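Nitronate monooxygenase family protein (Pseudomonas aeruginosa, PDB 4QIT) uses flavin mononucleotide and molecular oxygen to denitrify alkyl nitronates oxidatively, the toxin propionate 3-nitronate being the best substrate. Local coordinates at residues Ala181-Glu185 / Ala201-Leu207; Pro20-Met26 / Val242-Phe248. The protein carries 1 engineered substitution. All coordinates share one frame; numbering follows the deposited sequence.

Both contacts belong to the same TIM barrel and both reach the FMN, yet their centres are about 15 Å apart and their nearest atoms about 6 Å apart. Contact 2 is the more central, about 9 Å from the middle of the chain against about 15 Å for contact 1; it pairs the first barrel strand with the eighth through regular parallel backbone bonds. Contact 1 is buried as well, but beside the second subunit: a strand end and its loop meet the start of helix 204-212 through a carboxylate, two waters and small apolar patches. Contact 1 touches the ribityl chain through one glutamine, whereas contact 2 holds ribityl hydroxyl and phosphate.

Contact 1 of 2, residues Ala181-Glu185 / Ala201-Leu207; sequences AQGIE and AIGTLAL. With FMN (flavin mononucleotide), chain C.
E185 reaches across to the start of helix 204-212, where its OE1 accepts a nearly straight hydrogen bond from T204 N (2.9 Å), on the syn side but somewhat out of the carboxylate plane. The bend at chi2 (92°) turns the acid group toward this helix start, and the negative charge there should be favoured by the helix dipole. The tight part lies just before it, at G183 and I184. G183 CA sits only 3.3 Å from T204 OG1, a hydroxyl hydrogen-bonded to G223 O, while I184 N donates to I202 O (2.9 Å) along a noticeably bent path of 140°. L207 completes this side: its CD2 comes 3.4 Å from Q182 O and also touches the methyl of A181. The wetter places flank the direct bonds: water 1, alongside I184 N, donates to Q182 O and I202 O, and water 2 ties E185 OE2 to L205 N in the first helical turn. On the open side I184 CD1 meets CB of partly exposed A201 at 3.6 Å. Q182 points its side chain the other way, giving NE2 to FMN O3' (3.1 Å), with G191 N fixing its OE1. In the fold, strand 178-182 hydrogen-bonds on one side to A162 and on the other to V220 and A222; helix 165-173 packs on I202 and L207, and Q334 of the second subunit hydrogen-bonds the backbone of A201 and G203.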
loop_
_atom_site.group_PDB
_atom_site.type_symbol
_atom_site.label_atom_id
_atom_site.label_comp_id
_atom_site.label_asym_id
_atom_site.label_seq_id
_atom_site.Cartn_x
_atom_site.Cartn_y
_atom_site.Cartn_z
ATOM N N ALA A 181 -10.418 4.658 7.941
ATOM C CA ALA A 181 -9.921 4.000 6.745
ATOM C C ALA A 181 -8.463 3.649 6.955
ATOM O O ALA A 181 -7.602 4.530 6.891
ATOM C CB ALA A 181 -10.071 4.921 5.564
ATOM N N GLN A 182 -8.183 2.371 7.188
ATOM C CA GLN A 182 -6.817 1.934 7.445
ATOM C C GLN A 182 -6.148 1.426 6.178
ATOM O O GLN A 182 -6.497 0.351 5.659
ATOM C CB GLN A 182 -6.793 0.842 8.511
ATOM C CG GLN A 182 -5.392 0.505 8.966
ATOM C CD GLN A 182 -5.305 -0.852 9.654
ATOM O OE1 GLN A 182 -5.705 -1.861 9.083
ATOM N NE2 GLN A 182 -4.763 -0.883 10.875
ATOM N N GLY A 183 -5.159 2.178 5.709
ATOM C CA GLY A 183 -4.399 1.801 4.530
ATOM C C GLY A 183 -3.326 0.776 4.867
ATOM O O GLY A 183 -2.991 0.553 6.046
ATOM N N ILE A 184 -2.757 0.178 3.815
ATOM C CA ILE A 184 -1.725 -0.840 3.967
ATOM C C ILE A 184 -0.504 -0.297 4.721
ATOM O O ILE A 184 0.207 -1.053 5.380
ATOM C CB ILE A 184 -1.318 -1.462 2.590
ATOM C CG1 ILE A 184 -0.618 -2.820 2.767
ATOM C CG2 ILE A 184 -0.429 -0.520 1.815
ATOM C CD1 ILE A 184 -1.411 -3.850 3.520
ATOM N N GLU A 185 -0.305 1.018 4.660
ATOM C CA GLU A 185 0.803 1.683 5.353
ATOM C C GLU A 185 0.771 1.505 6.862
ATOM O O GLU A 185 1.808 1.615 7.527
ATOM C CB GLU A 185 0.757 3.190 5.084
ATOM C CG GLU A 185 1.266 3.635 3.723
ATOM C CD GLU A 185 0.202 3.742 2.647
ATOM O OE1 GLU A 185 -0.788 2.971 2.655
ATOM O OE2 GLU A 185 0.371 4.603 1.755
ATOM N N ALA A 201 -5.341 -5.335 0.631
ATOM C CA ALA A 201 -4.128 -4.545 0.872
ATOM C C ALA A 201 -4.103 -3.229 0.075
ATOM O O ALA A 201 -3.180 -2.951 -0.701
ATOM C CB ALA A 201 -2.886 -5.395 0.587
ATOM N N ILE A 202 -5.142 -2.424 0.283
ATOM C CA ILE A 202 -5.296 -1.149 -0.406
ATOM C C ILE A 202 -4.511 -0.051 0.314
ATOM O O ILE A 202 -4.576 0.068 1.549
ATOM C CB ILE A 202 -6.781 -0.751 -0.472
ATOM C CG1 ILE A 202 -7.603 -1.874 -1.113
ATOM C CG2 ILE A 202 -6.957 0.551 -1.228
ATOM C CD1 ILE A 202 -9.100 -1.624 -1.079
ATOM N N GLY A 203 -3.751 0.730 -0.443
ATOM C CA GLY A 203 -2.967 1.805 0.141
ATOM C C GLY A 203 -3.845 2.953 0.595
ATOM O O GLY A 203 -4.953 3.148 0.072
ATOM N N THR A 204 -3.334 3.731 1.538
ATOM C CA THR A 204 -4.079 4.846 2.113
ATOM C C THR A 204 -4.611 5.833 1.059
ATOM O O THR A 204 -5.770 6.257 1.130
ATOM C CB THR A 204 -3.217 5.592 3.152
ATOM O OG1 THR A 204 -2.876 4.704 4.215
ATOM C CG2 THR A 204 -3.960 6.783 3.731
ATOM N N LEU A 205 -3.775 6.194 0.086
ATOM C CA LEU A 205 -4.169 7.191 -0.900
ATOM C C LEU A 205 -5.374 6.709 -1.703
ATOM O O LEU A 205 -6.302 7.484 -1.953
ATOM C CB LEU A 205 -2.999 7.535 -1.813
ATOM C CG LEU A 205 -3.326 8.584 -2.878
ATOM C CD1 LEU A 205 -2.255 9.662 -2.907
ATOM C CD2 LEU A 205 -3.462 7.891 -4.232
ATOM N N ALA A 206 -5.382 5.436 -2.093
ATOM C CA ALA A 206 -6.548 4.910 -2.806
ATOM C C ALA A 206 -7.732 4.722 -1.863
ATOM O O ALA A 206 -8.863 5.121 -2.187
ATOM C CB ALA A 206 -6.223 3.590 -3.509
ATOM N N LEU A 207 -7.497 4.122 -0.697
ATOM C CA LEU A 207 -8.605 3.795 0.203
ATOM C C LEU A 207 -9.367 5.026 0.676
ATOM O O LEU A 207 -10.603 5.038 0.662
ATOM C CB LEU A 207 -8.126 2.995 1.415
ATOM C CG LEU A 207 -9.236 2.513 2.350
ATOM C CD1 LEU A 207 -10.187 1.527 1.663
ATOM C CD2 LEU A 207 -8.648 1.878 3.594
HETATM N N1 FMN C . -5.509 -0.224 16.286
HETATM C C2 FMN C . -6.516 -0.698 17.116
HETATM O O2 FMN C . -7.675 -0.669 16.721
HETATM N N3 FMN C . -6.246 -1.171 18.380
HETATM C C4 FMN C . -4.936 -1.200 18.810
HETATM O O4 FMN C . -4.643 -1.625 19.924
HETATM C C4A FMN C . -3.928 -0.739 17.983
HETATM N N5 FMN C . -2.638 -0.786 18.442
HETATM C C5A FMN C . -1.605 -0.320 17.665
HETATM C C6 FMN C . -0.317 -0.375 18.179
HETATM C C7 FMN C . 0.752 0.092 17.443
HETATM C C7M FMN C . 2.112 0.021 18.078
HETATM C C8 FMN C . 0.539 0.599 16.161
HETATM C C8M FMN C . 1.697 1.091 15.341
HETATM C C9 FMN C . -0.761 0.646 15.644
HETATM C C9A FMN C . -1.849 0.189 16.397
HETATM N N10 FMN C . -3.159 0.229 15.914
HETATM C C10 FMN C . -4.198 -0.245 16.712
HETATM C "C1'" FMN C . -3.444 0.748 14.528
HETATM C "C2'" FMN C . -3.807 2.222 14.501
HETATM O "O2'" FMN C . -5.123 2.387 14.963
HETATM C "C3'" FMN C . -3.737 2.778 13.085
HETATM O "O3'" FMN C . -4.377 1.934 12.152
HETATM C "C4'" FMN C . -2.278 2.871 12.699
HETATM O "O4'" FMN C . -1.511 3.237 13.832
HETATM C "C5'" FMN C . -2.125 3.947 11.639
HETATM O "O5'" FMN C . -0.877 3.702 11.066
HETATM P P FMN C . 0.388 4.606 11.402
HETATM O O1P FMN C . -0.073 5.951 11.898
HETATM O O2P FMN C . 1.206 4.678 10.149
HETATM O O3P FMN C . 1.102 3.881 12.494
HETATM O O HOH W 1 -5.637 -1.327 3.840
HETATM O O HOH W 2 -1.086 5.271 -0.128
#

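Contact 2 of 2, residues Pro20-Met26 / Val242-Phe248; sequences PIIQAPM and VQMGTAF. With FMN (flavin mononucleotide), chain C.
The F248 ring takes the aliphatic stem of Q23 over one face: Q23 CB stands 3.9 Å from the ring centroid and just 13° off its normal, a CH-pi contact, with Q23 CG lying above the ring atom CG. The Q23 amide then bends away from the ring to donate to A24 O. A second amide, that of Q243, has its OE1 against I22 CG2 (3.6 Å) and its NE2 near P25 CD. With CG anti to the backbone N (chi1 175°), the extended chain brings NE2 to hydrogen-bond FMN O2' (2.9 Å), along a bent path. Between these two side chains, which leave opposite faces of the sheet, strands 21-23 and 241-244 run parallel, and four backbone bonds alternate between them, from V242 N to P20 O at one end to A24 N and M244 O (2.8 Å) at the other. This pairing of first and eighth strands closes the TIM barrel. I21, Q23, V242 and M244 face the surrounding helices 344-355, 32-41 and 228-236, whereas I22 and Q243 turn to the opposite face. M26 SD packs 3.5 Å from G245 O, and M26 CG lies 3.4 Å from FMN C6, so its side chain bridges strand end and flavin. Just past the eighth strand, G245 N donates to FMN O1P (2.9 Å), and T246 supplies both its N and its OG1 to O3P. Neutral N-H and hydroxyl donors thus meet the phosphate charge at the C-terminal barrel end, the usual phosphate-binding place in flavin-bearing TIM barrels.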
loop_
_atom_site.group_PDB
_atom_site.type_symbol
_atom_site.label_atom_id
_atom_site.label_comp_id
_atom_site.label_asym_id
_atom_site.label_seq_id
_atom_site.Cartn_x
_atom_site.Cartn_y
_atom_site.Cartn_z
ATOM N N PRO A 20 -8.504 17.986 14.073
ATOM C CA PRO A 20 -8.965 16.722 13.475
ATOM C C PRO A 20 -7.875 15.655 13.462
ATOM O O PRO A 20 -7.573 15.071 12.410
ATOM C CB PRO A 20 -9.314 17.138 12.044
ATOM C CG PRO A 20 -8.312 18.214 11.739
ATOM C CD PRO A 20 -8.153 18.983 13.042
ATOM N N ILE A 21 -7.305 15.396 14.634
ATOM C CA ILE A 21 -6.164 14.486 14.744
ATOM C C ILE A 21 -6.428 13.548 15.901
ATOM O O ILE A 21 -6.593 13.986 17.044
ATOM C CB ILE A 21 -4.851 15.261 15.006
ATOM C CG1 ILE A 21 -4.591 16.266 13.878
ATOM C CG2 ILE A 21 -3.681 14.291 15.132
ATOM C CD1 ILE A 21 -3.468 17.240 14.180
ATOM N N ILE A 22 -6.495 12.257 15.598
ATOM C CA ILE A 22 -6.672 11.229 16.609
ATOM C C ILE A 22 -5.327 10.547 16.827
ATOM O O ILE A 22 -4.707 10.084 15.863
ATOM C CB ILE A 22 -7.681 10.153 16.146
ATOM C CG1 ILE A 22 -9.016 10.787 15.742
ATOM C CG2 ILE A 22 -7.879 9.093 17.231
ATOM C CD1 ILE A 22 -10.046 9.768 15.255
ATOM N N GLN A 23 -4.858 10.493 18.074
ATOM C CA GLN A 23 -3.705 9.662 18.397
ATOM C C GLN A 23 -4.227 8.239 18.527
ATOM O O GLN A 23 -5.115 7.982 19.329
ATOM C CB GLN A 23 -3.006 10.136 19.679
ATOM C CG GLN A 23 -2.231 9.049 20.436
ATOM C CD GLN A 23 -3.011 8.512 21.626
ATOM O OE1 GLN A 23 -3.572 9.287 22.412
ATOM N NE2 GLN A 23 -3.071 7.187 21.758
ATOM N N ALA A 24 -3.703 7.329 17.709
ATOM C CA ALA A 24 -4.285 5.991 17.602
ATOM C C ALA A 24 -4.235 5.209 18.906
ATOM O O ALA A 24 -3.231 5.242 19.621
ATOM C CB ALA A 24 -3.600 5.198 16.488
ATOM N N PRO A 25 -5.321 4.493 19.220
ATOM C CA PRO A 25 -5.217 3.550 20.327
ATOM C C PRO A 25 -4.239 2.479 19.915
ATOM O O PRO A 25 -4.243 2.030 18.764
ATOM C CB PRO A 25 -6.622 2.951 20.432
ATOM C CG PRO A 25 -7.253 3.191 19.103
ATOM C CD PRO A 25 -6.623 4.430 18.535
ATOM N N MET A 26 -3.371 2.120 20.842
ATOM C CA MET A 26 -2.280 1.216 20.555
ATOM C C MET A 26 -2.068 0.334 21.753
ATOM O O MET A 26 -1.397 0.731 22.702
ATOM C CB MET A 26 -1.006 2.008 20.239
ATOM C CG MET A 26 -1.078 2.802 18.933
ATOM S SD MET A 26 0.458 3.678 18.593
ATOM C CE MET A 26 0.297 5.098 19.689
ATOM N N VAL A 242 -7.568 12.602 10.649
ATOM C CA VAL A 242 -6.536 11.575 10.552
ATOM C C VAL A 242 -6.375 10.843 11.877
ATOM O O VAL A 242 -6.701 11.377 12.952
ATOM C CB VAL A 242 -5.165 12.161 10.116
ATOM C CG1 VAL A 242 -5.300 12.854 8.768
ATOM C CG2 VAL A 242 -4.598 13.121 11.178
ATOM N N GLN A 243 -5.889 9.610 11.793
ATOM C CA GLN A 243 -5.545 8.829 12.969
ATOM C C GLN A 243 -4.104 8.380 12.787
ATOM O O GLN A 243 -3.749 7.819 11.736
ATOM C CB GLN A 243 -6.474 7.621 13.113
ATOM C CG GLN A 243 -6.095 6.706 14.264
ATOM C CD GLN A 243 -7.252 5.830 14.693
ATOM O OE1 GLN A 243 -8.347 6.324 14.964
ATOM N NE2 GLN A 243 -7.022 4.524 14.739
ATOM N N MET A 244 -3.282 8.653 13.803
ATOM C CA MET A 244 -1.833 8.498 13.720
ATOM C C MET A 244 -1.321 7.705 14.909
ATOM O O MET A 244 -1.526 8.107 16.054
ATOM C CB MET A 244 -1.168 9.886 13.689
ATOM C CG MET A 244 -1.506 10.686 12.436
ATOM S SD MET A 244 -1.024 12.421 12.519
ATOM C CE MET A 244 0.752 12.253 12.534
ATOM N N GLY A 245 -0.673 6.573 14.638
ATOM C CA GLY A 245 -0.131 5.734 15.689
ATOM C C GLY A 245 1.380 5.864 15.805
ATOM O O GLY A 245 1.906 6.326 16.824
ATOM N N THR A 246 2.079 5.454 14.750
ATOM C CA THR A 246 3.542 5.423 14.763
ATOM C C THR A 246 4.147 6.762 15.191
ATOM O O THR A 246 5.120 6.798 15.948
ATOM C CB THR A 246 4.074 5.016 13.380
ATOM O OG1 THR A 246 3.543 3.727 13.051
ATOM C CG2 THR A 246 5.594 4.933 13.374
ATOM N N ALA A 247 3.536 7.860 14.752
ATOM C CA ALA A 247 4.037 9.199 15.105
ATOM C C ALA A 247 4.089 9.460 16.614
ATOM O O ALA A 247 4.905 10.279 17.068
ATOM C CB ALA A 247 3.220 10.268 14.421
ATOM N N PHE A 248 3.243 8.774 17.385
ATOM C CA PHE A 248 3.164 9.010 18.831
ATOM C C PHE A 248 3.921 7.987 19.668
ATOM O O PHE A 248 4.004 8.125 20.888
ATOM C CB PHE A 248 1.706 9.120 19.309
ATOM C CG PHE A 248 1.020 10.384 18.861
ATOM C CD1 PHE A 248 1.138 11.550 19.606
ATOM C CD2 PHE A 248 0.301 10.415 17.681
ATOM C CE1 PHE A 248 0.523 12.725 19.203
ATOM C CE2 PHE A 248 -0.321 11.583 17.263
ATOM C CZ PHE A 248 -0.199 12.744 18.024
HETATM N N1 FMN C . -5.509 -0.224 16.286
HETATM C C2 FMN C . -6.516 -0.698 17.116
HETATM O O2 FMN C . -7.675 -0.669 16.721
HETATM N N3 FMN C . -6.246 -1.171 18.380
HETATM C C4 FMN C . -4.936 -1.200 18.810
HETATM O O4 FMN C . -4.643 -1.625 19.924
HETATM C C4A FMN C . -3.928 -0.739 17.983
HETATM N N5 FMN C . -2.638 -0.786 18.442
HETATM C C5A FMN C . -1.605 -0.320 17.665
HETATM C C6 FMN C . -0.317 -0.375 18.179
HETATM C C7 FMN C . 0.752 0.092 17.443
HETATM C C7M FMN C . 2.112 0.021 18.078
HETATM C C8 FMN C . 0.539 0.599 16.161
HETATM C C8M FMN C . 1.697 1.091 15.341
HETATM C C9 FMN C . -0.761 0.646 15.644
HETATM C C9A FMN C . -1.849 0.189 16.397
HETATM N N10 FMN C . -3.159 0.229 15.914
HETATM C C10 FMN C . -4.198 -0.245 16.712
HETATM C "C1'" FMN C . -3.444 0.748 14.528
HETATM C "C2'" FMN C . -3.807 2.222 14.501
HETATM O "O2'" FMN C . -5.123 2.387 14.963
HETATM C "C3'" FMN C . -3.737 2.778 13.085
HETATM O "O3'" FMN C . -4.377 1.934 12.152
HETATM C "C4'" FMN C . -2.278 2.871 12.699
HETATM O "O4'" FMN C . -1.511 3.237 13.832
HETATM C "C5'" FMN C . -2.125 3.947 11.639
HETATM O "O5'" FMN C . -0.877 3.702 11.066
HETATM P P FMN C . 0.388 4.606 11.402
HETATM O O1P FMN C . -0.073 5.951 11.898
HETATM O O2P FMN C . 1.206 4.678 10.149
HETATM O O3P FMN C . 1.102 3.881 12.494
#